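Local coordinates for ssDNA binding protein (Aeropyrum pernix, PDB 4PSN) that probably binds single-stranded DNA, which is thought to be entrapped in a tunnel system between its subunits, at residues L11-G16 against L67-I72. Numbering follows the deposited sequence.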
ATOM      1  N   LEU C  11      -3.487   9.110   2.657  1.00 22.85           N
ATOM      2  CA  LEU C  11      -4.370   9.854   1.777  1.00 24.11           C
ATOM      3  C   LEU C  11      -5.534   8.960   1.425  1.00 25.17           C
ATOM      4  O   LEU C  11      -5.350   7.792   1.062  1.00 22.33           O
ATOM      5  CB  LEU C  11      -3.648  10.243   0.493  1.00 21.61           C
ATOM      6  CG  LEU C  11      -2.390  11.097   0.660  1.00 22.37           C
ATOM      7  CD1 LEU C  11      -1.735  11.290  -0.698  1.00 23.09           C
ATOM      8  CD2 LEU C  11      -2.733  12.443   1.305  1.00 25.97           C
ATOM      9  N   VAL C  12      -6.743   9.490   1.536  1.00 19.31           N
ATOM     10  CA  VAL C  12      -7.907   8.707   1.133  1.00 17.21           C
ATOM     11  C   VAL C  12      -9.020   9.608   0.582  1.00 22.83           C
ATOM     12  O   VAL C  12      -9.207  10.722   1.061  1.00 23.71           O
ATOM     13  CB  VAL C  12      -8.397   7.806   2.311  1.00 24.61           C
ATOM     14  CG1 VAL C  12      -8.938   8.662   3.447  1.00 21.77           C
ATOM     15  CG2 VAL C  12      -9.436   6.789   1.833  1.00 28.07           C
ATOM     16  N   ILE C  13      -9.733   9.152  -0.450  1.00 24.04           N
ATOM     17  CA  ILE C  13     -10.892   9.912  -0.923  1.00 28.86           C
ATOM     18  C   ILE C  13     -11.902  10.001   0.226  1.00 25.67           C
ATOM     19  O   ILE C  13     -12.111   9.031   0.955  1.00 21.69           O
ATOM     20  CB  ILE C  13     -11.573   9.271  -2.159  1.00 37.39           C
ATOM     21  CG1 ILE C  13     -10.620   9.227  -3.346  1.00 38.81           C
ATOM     22  CG2 ILE C  13     -12.782  10.100  -2.590  1.00 39.60           C
ATOM     23  CD1 ILE C  13     -10.531  10.561  -4.091  1.00 41.83           C
ATOM     24  N   ALA C  14     -12.532  11.155   0.397  1.00 25.59           N
ATOM     25  CA  ALA C  14     -13.334  11.369   1.595  1.00 27.50           C
ATOM     26  C   ALA C  14     -14.399  10.287   1.778  1.00 30.06           C
ATOM     27  O   ALA C  14     -14.636   9.827   2.896  1.00 30.14           O
ATOM     28  CB  ALA C  14     -13.953  12.754   1.587  1.00 27.68           C
ATOM     29  N   ALA C  15     -15.033   9.873   0.683  1.00 27.99           N
ATOM     30  CA  ALA C  15     -16.120   8.893   0.770  1.00 35.10           C
ATOM     31  C   ALA C  15     -15.664   7.557   1.346  1.00 34.02           C
ATOM     32  O   ALA C  15     -16.481   6.712   1.708  1.00 32.68           O
ATOM     33  CB  ALA C  15     -16.771   8.686  -0.595  1.00 36.37           C
ATOM     34  N   GLY C  16     -14.357   7.358   1.440  1.00 26.92           N
ATOM     35  CA  GLY C  16     -13.862   6.073   1.882  1.00 23.87           C
ATOM     36  C   GLY C  16     -13.169   6.110   3.216  1.00 25.11           C
ATOM     37  O   GLY C  16     -12.541   5.123   3.611  1.00 26.14           O
ATOM     38  N   LEU C  67     -15.770  13.503  -2.887  1.00 33.98           N
ATOM     39  CA  LEU C  67     -14.696  13.283  -3.853  1.00 34.89           C
ATOM     40  C   LEU C  67     -13.422  14.073  -3.532  1.00 31.14           C
ATOM     41  O   LEU C  67     -12.457  14.069  -4.300  1.00 28.12           O
ATOM     42  CB  LEU C  67     -15.181  13.615  -5.263  1.00 38.01           C
ATOM     43  CG  LEU C  67     -16.200  12.621  -5.821  1.00 45.65           C
ATOM     44  CD1 LEU C  67     -16.682  13.060  -7.198  1.00 49.42           C
ATOM     45  CD2 LEU C  67     -15.578  11.234  -5.873  1.00 47.98           C
ATOM     46  N   ASP C  68     -13.418  14.763  -2.404  1.00 24.31           N
ATOM     47  CA  ASP C  68     -12.199  15.414  -1.958  1.00 25.58           C
ATOM     48  C   ASP C  68     -11.271  14.354  -1.348  1.00 24.55           C
ATOM     49  O   ASP C  68     -11.636  13.180  -1.251  1.00 23.74           O
ATOM     50  CB  ASP C  68     -12.521  16.490  -0.930  1.00 28.43           C
ATOM     51  CG  ASP C  68     -13.199  17.699  -1.536  1.00 32.30           C
ATOM     52  OD1 ASP C  68     -13.107  17.932  -2.773  1.00 29.76           O
ATOM     53  OD2 ASP C  68     -13.805  18.438  -0.744  1.00 30.27           O
ATOM     54  N   VAL C  69     -10.068  14.760  -0.959  1.00 23.30           N
ATOM     55  CA  VAL C  69      -9.117  13.839  -0.338  1.00 21.33           C
ATOM     56  C   VAL C  69      -8.867  14.302   1.095  1.00 19.06           C
ATOM     57  O   VAL C  69      -8.801  15.498   1.356  1.00 20.12           O
ATOM     58  CB  VAL C  69      -7.803  13.801  -1.122  1.00 24.37           C
ATOM     59  CG1 VAL C  69      -6.701  13.089  -0.332  1.00 23.58           C
ATOM     60  CG2 VAL C  69      -8.016  13.133  -2.481  1.00 22.52           C
ATOM     61  N   VAL C  70      -8.769  13.363   2.028  1.00 19.20           N
ATOM     62  CA  VAL C  70      -8.479  13.688   3.414  1.00 18.76           C
ATOM     63  C   VAL C  70      -7.366  12.796   3.925  1.00 22.89           C
ATOM     64  O   VAL C  70      -7.040  11.787   3.315  1.00 25.50           O
ATOM     65  CB  VAL C  70      -9.699  13.462   4.316  1.00 27.13           C
ATOM     66  CG1 VAL C  70     -10.795  14.487   4.014  1.00 26.00           C
ATOM     67  CG2 VAL C  70     -10.217  12.029   4.148  1.00 22.17           C
ATOM     68  N   ARG C  71      -6.792  13.166   5.056  1.00 22.22           N
ATOM     69  CA  ARG C  71      -5.810  12.327   5.724  1.00 19.26           C
ATOM     70  C   ARG C  71      -6.012  12.606   7.196  1.00 22.60           C
ATOM     71  O   ARG C  71      -6.084  13.762   7.603  1.00 25.84           O
ATOM     72  CB  ARG C  71      -4.382  12.696   5.298  1.00 20.60           C
ATOM     73  CG  ARG C  71      -3.290  11.838   5.966  1.00 21.81           C
ATOM     74  CD  ARG C  71      -1.991  11.841   5.150  1.00 24.72           C
ATOM     75  NE  ARG C  71      -1.354  13.157   5.165  1.00 26.38           N
ATOM     76  CZ  ARG C  71      -0.276  13.489   4.447  1.00 28.51           C
ATOM     77  NH1 ARG C  71       0.215  14.715   4.538  1.00 26.39           N
ATOM     78  NH2 ARG C  71       0.311  12.597   3.650  1.00 26.68           N
ATOM     79  N   ILE C  72      -6.113  11.549   7.992  1.00 18.44           N
ATOM     80  CA  ILE C  72      -6.517  11.683   9.385  1.00 19.94           C
ATOM     81  C   ILE C  72      -5.588  10.892  10.264  1.00 23.07           C
ATOM     82  O   ILE C  72      -5.125   9.824   9.889  1.00 23.74           O
ATOM     83  CB  ILE C  72      -7.966  11.131   9.596  1.00 25.76           C
ATOM     84  CG1 ILE C  72      -8.942  11.865   8.679  1.00 29.86           C
ATOM     85  CG2 ILE C  72      -8.396  11.267  11.050  1.00 22.67           C
ATOM     86  CD1 ILE C  72     -10.314  11.283   8.655  1.00 34.85           C
TER
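Val12 and Val70 form an antiparallel hydrogen-bonded pair where strand 6-13 ends beside the start of strand 69-78. Val12 N donates to Val70 O at 2.9 Å, and Val70 N donates to Val12 O at 2.8 Å. Their side chains share the sheet face turned to helix 40-61, with Val12 CG1 3.7 Å from Val70 CG2. Two residues on, Ala14 N donates to Asp68 O at 2.8 Å.

Ile13 can be followed outward. Its CB lies 4.0 Å from Asp68 O. CG2 comes to 3.5 Å from Asp68 O and also lies near Leu67 CA. CG1 is anti to the carbonyl carbon (chi1 -62°) and carries CD1 to Val69 CG2, 3.9 Å away. The side chains of Ile13 and Val69 cross at about a right angle, and Trp95 of the second subunit packs on both.

Leu11 CD2 rests over one face of the Arg71 guanidinium, 3.8 Å from NH2. Arg71 NH1 makes a salt bridge with Glu93 on the neighbouring strand, which probably helps hold that group in place.

Backbone bonds thus fix the strand register, while the apolar contact of Ile13 with Val69 contributes to the subunit interface.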